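Local coordinates for protein Uly1 (PDB 7DRQ) that probably cleaves ulvan, the sulfated polysaccharide of green algae, as a calcium-binding lyase of polysaccharide lyase family 24, at residues His6-Thr11 and Thr77-Leu82; Asn44-His49 and Thr63-Gly68. One frame throughout, in Å; residues are numbered along the deposited sequence.

Contact 1 (His6-Thr11 and Thr77-Leu82)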
loop_
_atom_site.group_PDB
_atom_site.type_symbol
_atom_site.label_atom_id
_atom_site.label_comp_id
_atom_site.label_asym_id
_atom_site.label_seq_id
_atom_site.Cartn_x
_atom_site.Cartn_y
_atom_site.Cartn_z
ATOM N N HIS A 6 -13.272 -4.066 20.297
ATOM C CA HIS A 6 -14.238 -3.120 19.756
ATOM C C HIS A 6 -14.607 -3.514 18.334
ATOM O O HIS A 6 -13.768 -4.016 17.582
ATOM C CB HIS A 6 -13.689 -1.689 19.775
ATOM C CG HIS A 6 -13.350 -1.194 21.148
ATOM N ND1 HIS A 6 -12.061 -1.161 21.634
ATOM C CD2 HIS A 6 -14.139 -0.727 22.145
ATOM C CE1 HIS A 6 -12.070 -0.691 22.871
ATOM N NE2 HIS A 6 -13.319 -0.424 23.206
ATOM N N GLU A 7 -15.865 -3.271 17.970
ATOM C CA GLU A 7 -16.339 -3.482 16.605
ATOM C C GLU A 7 -17.230 -2.302 16.246
ATOM O O GLU A 7 -18.236 -2.063 16.919
ATOM C CB GLU A 7 -17.092 -4.806 16.487
ATOM C CG GLU A 7 -17.576 -5.099 15.094
ATOM C CD GLU A 7 -17.723 -6.579 14.848
ATOM O OE1 GLU A 7 -17.619 -6.978 13.677
ATOM O OE2 GLU A 7 -17.952 -7.338 15.828
ATOM N N ILE A 8 -16.852 -1.558 15.207
ATOM C CA ILE A 8 -17.402 -0.240 14.914
ATOM C C ILE A 8 -17.806 -0.195 13.449
ATOM O O ILE A 8 -16.982 -0.449 12.569
ATOM C CB ILE A 8 -16.376 0.873 15.209
ATOM C CG1 ILE A 8 -15.900 0.797 16.657
ATOM C CG2 ILE A 8 -16.951 2.248 14.897
ATOM C CD1 ILE A 8 -14.415 0.526 16.770
ATOM N N LYS A 9 -19.049 0.173 13.174
ATOM C CA LYS A 9 -19.433 0.350 11.781
ATOM C C LYS A 9 -18.873 1.673 11.278
ATOM O O LYS A 9 -18.956 2.700 11.957
ATOM C CB LYS A 9 -20.953 0.301 11.608
ATOM C CG LYS A 9 -21.395 0.532 10.175
ATOM C CD LYS A 9 -22.830 0.049 9.950
ATOM C CE LYS A 9 -23.848 1.125 10.263
ATOM N NZ LYS A 9 -25.250 0.643 9.989
ATOM N N VAL A 10 -18.249 1.641 10.110
ATOM C CA VAL A 10 -17.719 2.869 9.541
ATOM C C VAL A 10 -18.728 3.516 8.611
ATOM O O VAL A 10 -19.030 4.705 8.742
ATOM C CB VAL A 10 -16.389 2.583 8.826
ATOM C CG1 VAL A 10 -15.840 3.873 8.184
ATOM C CG2 VAL A 10 -15.393 2.001 9.819
ATOM N N THR A 11 -19.252 2.752 7.654
ATOM C CA THR A 11 -20.227 3.299 6.723
ATOM C C THR A 11 -20.997 2.154 6.093
ATOM O O THR A 11 -20.544 1.007 6.076
ATOM C CB THR A 11 -19.556 4.160 5.639
ATOM O OG1 THR A 11 -20.549 4.741 4.786
ATOM C CG2 THR A 11 -18.620 3.316 4.784
ATOM N N THR A 77 -12.594 9.465 7.562
ATOM C CA THR A 77 -13.322 9.225 8.806
ATOM C C THR A 77 -12.336 9.144 9.960
ATOM O O THR A 77 -11.260 8.547 9.829
ATOM C CB THR A 77 -14.126 7.919 8.737
ATOM O OG1 THR A 77 -15.097 8.000 7.691
ATOM C CG2 THR A 77 -14.852 7.659 10.070
ATOM N N ARG A 78 -12.689 9.753 11.085
ATOM C CA ARG A 78 -11.869 9.676 12.283
ATOM C C ARG A 78 -12.716 9.098 13.402
ATOM O O ARG A 78 -13.744 9.677 13.757
ATOM C CB ARG A 78 -11.326 11.053 12.677
ATOM C CG ARG A 78 -10.360 10.995 13.860
ATOM C CD ARG A 78 -9.963 12.397 14.321
ATOM N NE ARG A 78 -11.096 13.082 14.945
ATOM C CZ ARG A 78 -11.055 14.319 15.432
ATOM N NH1 ARG A 78 -9.920 15.027 15.387
ATOM N NH2 ARG A 78 -12.148 14.857 15.970
ATOM N N TYR A 79 -12.290 7.956 13.934
ATOM C CA TYR A 79 -12.931 7.312 15.076
ATOM C C TYR A 79 -12.134 7.622 16.339
ATOM O O TYR A 79 -10.908 7.466 16.363
ATOM C CB TYR A 79 -13.024 5.797 14.853
ATOM C CG TYR A 79 -13.400 5.027 16.093
ATOM C CD1 TYR A 79 -14.717 4.985 16.530
ATOM C CD2 TYR A 79 -12.441 4.353 16.839
ATOM C CE1 TYR A 79 -15.073 4.292 17.675
ATOM C CE2 TYR A 79 -12.796 3.644 17.998
ATOM C CZ TYR A 79 -14.113 3.624 18.403
ATOM O OH TYR A 79 -14.461 2.929 19.554
ATOM N N ASN A 80 -12.832 8.055 17.390
ATOM C CA ASN A 80 -12.198 8.392 18.658
ATOM C C ASN A 80 -12.348 7.185 19.576
ATOM O O ASN A 80 -13.464 6.839 19.973
ATOM C CB ASN A 80 -12.825 9.650 19.268
ATOM C CG ASN A 80 -12.077 10.147 20.499
ATOM O OD1 ASN A 80 -11.485 9.365 21.247
ATOM N ND2 ASN A 80 -12.116 11.455 20.725
ATOM N N THR A 81 -11.225 6.536 19.892
ATOM C CA THR A 81 -11.263 5.337 20.722
ATOM C C THR A 81 -11.694 5.637 22.153
ATOM O O THR A 81 -12.084 4.712 22.873
ATOM C CB THR A 81 -9.893 4.662 20.753
ATOM O OG1 THR A 81 -8.931 5.538 21.368
ATOM C CG2 THR A 81 -9.428 4.312 19.332
ATOM N N LEU A 82 -11.602 6.897 22.584
ATOM C CA LEU A 82 -11.986 7.254 23.948
ATOM C C LEU A 82 -13.479 7.511 24.087
ATOM O O LEU A 82 -14.057 7.238 25.146
ATOM C CB LEU A 82 -11.222 8.495 24.403
ATOM C CG LEU A 82 -9.701 8.379 24.430
ATOM C CD1 LEU A 82 -9.080 9.733 24.752
ATOM C CD2 LEU A 82 -9.242 7.296 25.399
#
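Ile8 sets its CD1 methyl over one face of the Tyr79 ring, and this single pairing carries most of a contact between two strands that share no hydrogen bond. Its CD1 stands 3.9 Å from the ring centroid, 26° off the normal, a CH-pi contact displaced toward the hydroxyl end, with CD1 to Tyr79 CZ at 3.5 Å. CG1 sits at the rim, 3.7 Å from Tyr79 CE1, while CG2 lies beside the CD1-CE1 side of the ring, 3.9 Å from Tyr79 CD1. One methyl over the face, with two more carbons along the rim, is what a branched residue can supply. Tyr79 reaches them because its CG is anti to the backbone N (chi1 168°), which extends the ring across the gap at about a right angle to the isoleucine.

The strands run antiparallel with axes 9.3 Å apart, too far for backbone pairing; they belong to different sheets, and side chains alone bridge them. Strand 3-15 is the edge strand of the sheet otherwise built from the C-terminal end of the chain, the chain-end closure familiar from beta-propellers, and here it faces strand 73-80 of the next sheet.

Farther along, Val10 CG1 meets Thr77 OG1 at 4.2 Å; that hydroxyl is engaged with Thr88 and Trp64, so a methyl is a fitting neighbour for it. A classic beta bulge puts Val10 and Thr11 together opposite Thr472 of strand 469-478. Where strand 73-80 ends, Asn80 OD1 accepts from Leu82 N at 2.8 Å, an Asx turn that suits asparagine's short amide.

Contact 2 (Asn44-His49 and Thr63-Gly68)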
loop_
_atom_site.group_PDB
_atom_site.type_symbol
_atom_site.label_atom_id
_atom_site.label_comp_id
_atom_site.label_asym_id
_atom_site.label_seq_id
_atom_site.Cartn_x
_atom_site.Cartn_y
_atom_site.Cartn_z
ATOM N N ASN A 44 -12.156 -5.378 -7.757
ATOM C CA ASN A 44 -13.491 -4.806 -7.642
ATOM C C ASN A 44 -13.716 -4.072 -6.324
ATOM O O ASN A 44 -14.788 -3.496 -6.135
ATOM C CB ASN A 44 -14.565 -5.893 -7.846
ATOM C CG ASN A 44 -14.499 -7.010 -6.824
ATOM O OD1 ASN A 44 -13.809 -6.914 -5.811
ATOM N ND2 ASN A 44 -15.250 -8.087 -7.080
ATOM N N ALA A 45 -12.720 -4.030 -5.437
ATOM C CA ALA A 45 -12.900 -3.497 -4.083
ATOM C C ALA A 45 -11.833 -2.440 -3.812
ATOM O O ALA A 45 -10.671 -2.771 -3.544
ATOM C CB ALA A 45 -12.854 -4.620 -3.050
ATOM N N ILE A 46 -12.231 -1.165 -3.890
ATOM C CA ILE A 46 -11.327 -0.051 -3.612
ATOM C C ILE A 46 -11.403 0.411 -2.158
ATOM O O ILE A 46 -10.614 1.276 -1.748
ATOM C CB ILE A 46 -11.637 1.110 -4.585
ATOM C CG1 ILE A 46 -10.443 2.064 -4.714
ATOM C CG2 ILE A 46 -12.935 1.834 -4.181
ATOM C CD1 ILE A 46 -10.495 2.952 -5.955
ATOM N N ALA A 47 -12.309 -0.154 -1.366
ATOM C CA ALA A 47 -12.484 0.195 0.042
ATOM C C ALA A 47 -12.882 -1.028 0.862
ATOM O O ALA A 47 -13.897 -1.675 0.560
ATOM C CB ALA A 47 -13.535 1.299 0.188
ATOM N N PRO A 48 -12.116 -1.399 1.900
ATOM C CA PRO A 48 -10.847 -0.805 2.316
ATOM C C PRO A 48 -9.709 -1.322 1.449
ATOM O O PRO A 48 -9.636 -2.512 1.161
ATOM C CB PRO A 48 -10.704 -1.266 3.768
ATOM C CG PRO A 48 -11.397 -2.573 3.802
ATOM C CD PRO A 48 -12.485 -2.543 2.751
ATOM N N HIS A 49 -8.825 -0.420 1.035
ATOM C CA HIS A 49 -7.755 -0.784 0.124
ATOM C C HIS A 49 -6.681 0.291 0.176
ATOM O O HIS A 49 -6.994 1.477 0.298
ATOM C CB HIS A 49 -8.286 -0.935 -1.304
ATOM C CG HIS A 49 -7.394 -1.732 -2.202
ATOM N ND1 HIS A 49 -6.934 -2.987 -1.868
ATOM C CD2 HIS A 49 -6.910 -1.469 -3.440
ATOM C CE1 HIS A 49 -6.191 -3.458 -2.857
ATOM N NE2 HIS A 49 -6.167 -2.558 -3.825
ATOM N N THR A 63 -9.685 6.041 5.346
ATOM C CA THR A 63 -10.109 6.619 4.082
ATOM C C THR A 63 -10.950 5.617 3.303
ATOM O O THR A 63 -10.866 4.407 3.509
ATOM C CB THR A 63 -8.915 7.042 3.225
ATOM O OG1 THR A 63 -8.183 5.881 2.820
ATOM C CG2 THR A 63 -7.990 7.991 4.002
ATOM N N TRP A 64 -11.747 6.148 2.381
ATOM C CA TRP A 64 -12.604 5.353 1.514
ATOM C C TRP A 64 -13.214 6.281 0.476
ATOM O O TRP A 64 -13.364 7.481 0.717
ATOM C CB TRP A 64 -13.706 4.626 2.311
ATOM C CG TRP A 64 -14.489 5.490 3.295
ATOM C CD1 TRP A 64 -14.035 6.010 4.479
ATOM C CD2 TRP A 64 -15.862 5.883 3.194
ATOM N NE1 TRP A 64 -15.042 6.709 5.112
ATOM C CE2 TRP A 64 -16.169 6.652 4.342
ATOM C CE3 TRP A 64 -16.865 5.669 2.242
ATOM C CZ2 TRP A 64 -17.422 7.210 4.551
ATOM C CZ3 TRP A 64 -18.115 6.218 2.460
ATOM C CH2 TRP A 64 -18.387 6.975 3.605
ATOM N N TYR A 65 -13.536 5.720 -0.684
ATOM C CA TYR A 65 -14.436 6.367 -1.630
ATOM C C TYR A 65 -15.870 5.992 -1.285
ATOM O O TYR A 65 -16.141 4.849 -0.903
ATOM C CB TYR A 65 -14.141 5.918 -3.060
ATOM C CG TYR A 65 -12.827 6.382 -3.615
ATOM C CD1 TYR A 65 -12.678 7.677 -4.112
ATOM C CD2 TYR A 65 -11.734 5.520 -3.666
ATOM C CE1 TYR A 65 -11.472 8.100 -4.631
ATOM C CE2 TYR A 65 -10.527 5.941 -4.181
ATOM C CZ TYR A 65 -10.406 7.222 -4.666
ATOM O OH TYR A 65 -9.196 7.610 -5.178
ATOM N N ARG A 66 -16.789 6.944 -1.449
ATOM C CA ARG A 66 -18.205 6.734 -1.158
ATOM C C ARG A 66 -18.975 6.353 -2.422
ATOM O O ARG A 66 -18.752 6.923 -3.493
ATOM C CB ARG A 66 -18.810 7.999 -0.539
ATOM C CG ARG A 66 -20.282 7.833 -0.143
ATOM C CD ARG A 66 -20.810 9.093 0.537
ATOM N NE ARG A 66 -20.841 10.189 -0.422
ATOM C CZ ARG A 66 -20.929 11.472 -0.105
ATOM N NH1 ARG A 66 -21.012 11.841 1.167
ATOM N NH2 ARG A 66 -20.934 12.382 -1.071
ATOM N N GLY A 67 -19.894 5.377 -2.297
ATOM C CA GLY A 67 -20.705 4.978 -3.431
ATOM C C GLY A 67 -21.975 5.815 -3.547
ATOM O O GLY A 67 -22.292 6.622 -2.673
ATOM N N GLY A 68 -22.695 5.624 -4.653
ATOM C CA GLY A 68 -22.316 4.702 -5.713
ATOM C C GLY A 68 -21.571 5.318 -6.886
ATOM O O GLY A 68 -20.781 6.251 -6.709
HETATM O O HOH W 1 -10.927 3.650 -0.771
HETATM O O HOH W 2 -10.148 2.411 1.656
#
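Ile46 and Tyr65 form the tight half of this contact. The CD1 methyl of Ile46 approaches the ring obliquely beside its CE2-CD2 bond, 3.5 Å from Tyr65 CE2, and its CG1 follows at 3.8 Å from Tyr65 CD2. CG1 is anti to the backbone N (chi1 -159°), which stretches the longer branch toward the ring; CG2 sits between the backbone N and the carbonyl carbon, 3.9 Å from the same Tyr65 CD2. Tyrosine suits the spot because its ring supplies the apolar surface while its hydroxyl, farther on, bonds to the carbonyl oxygen of Asn109. Cutting Ile46 back to an alanine removes CG1, CG2 and CD1, and is likely to open a gap along the CD2-CE2 side of Tyr65. Next along, Ala47 CB meets Trp64 CB at 4.0 Å, a small methyl fitting where the backbones come close; the indole itself turns away from the loop.

Between the backbones the packing is looser, and two waters replace direct hydrogen bonds. One donates to Ile46 O at 2.6 Å and accepts only weakly from Tyr65 N. The other accepts from His49 N and donates to Thr63 O at 2.8 Å, a carbonyl that Tyr459 OH also reaches. The peptide bond before Pro48 is cis, bending the chain between the two water bridges.

Residues 44-49 belong to the loop between strands 39-40 and 53-56, and Pro48 packs on Tyr459 and Leu461 of strand 455-462. The loop packs against strand 59-65, an inner strand of a four-stranded antiparallel sheet, consistent with a beta-propeller blade; Trp64 pairs with Met75 of strand 73-80, and Tyr65 with Leu15 of strand 3-15.

In the fold
Contacts 1 and 2 have centres about 17 Å apart and are joined through Trp64, whose indole turns from the 44-49 loop toward the first contact. Trp64 NE1 lies 2.9 Å from Thr77 OG1, a probable hydrogen bond, and Trp64 CH2 is 3.3 Å from Thr11 OG1, so one side chain touches both strands of contact 1. Strands 59-65 and 73-80 are sequential neighbours in one sheet, and both contacts tie that sheet to other parts of the fold. Contact 1 lies away from the calcium sites. Contact 2 is nearer one of them: the side chains of Tyr65 and the calcium-binding Lys185 are about 9 Å apart.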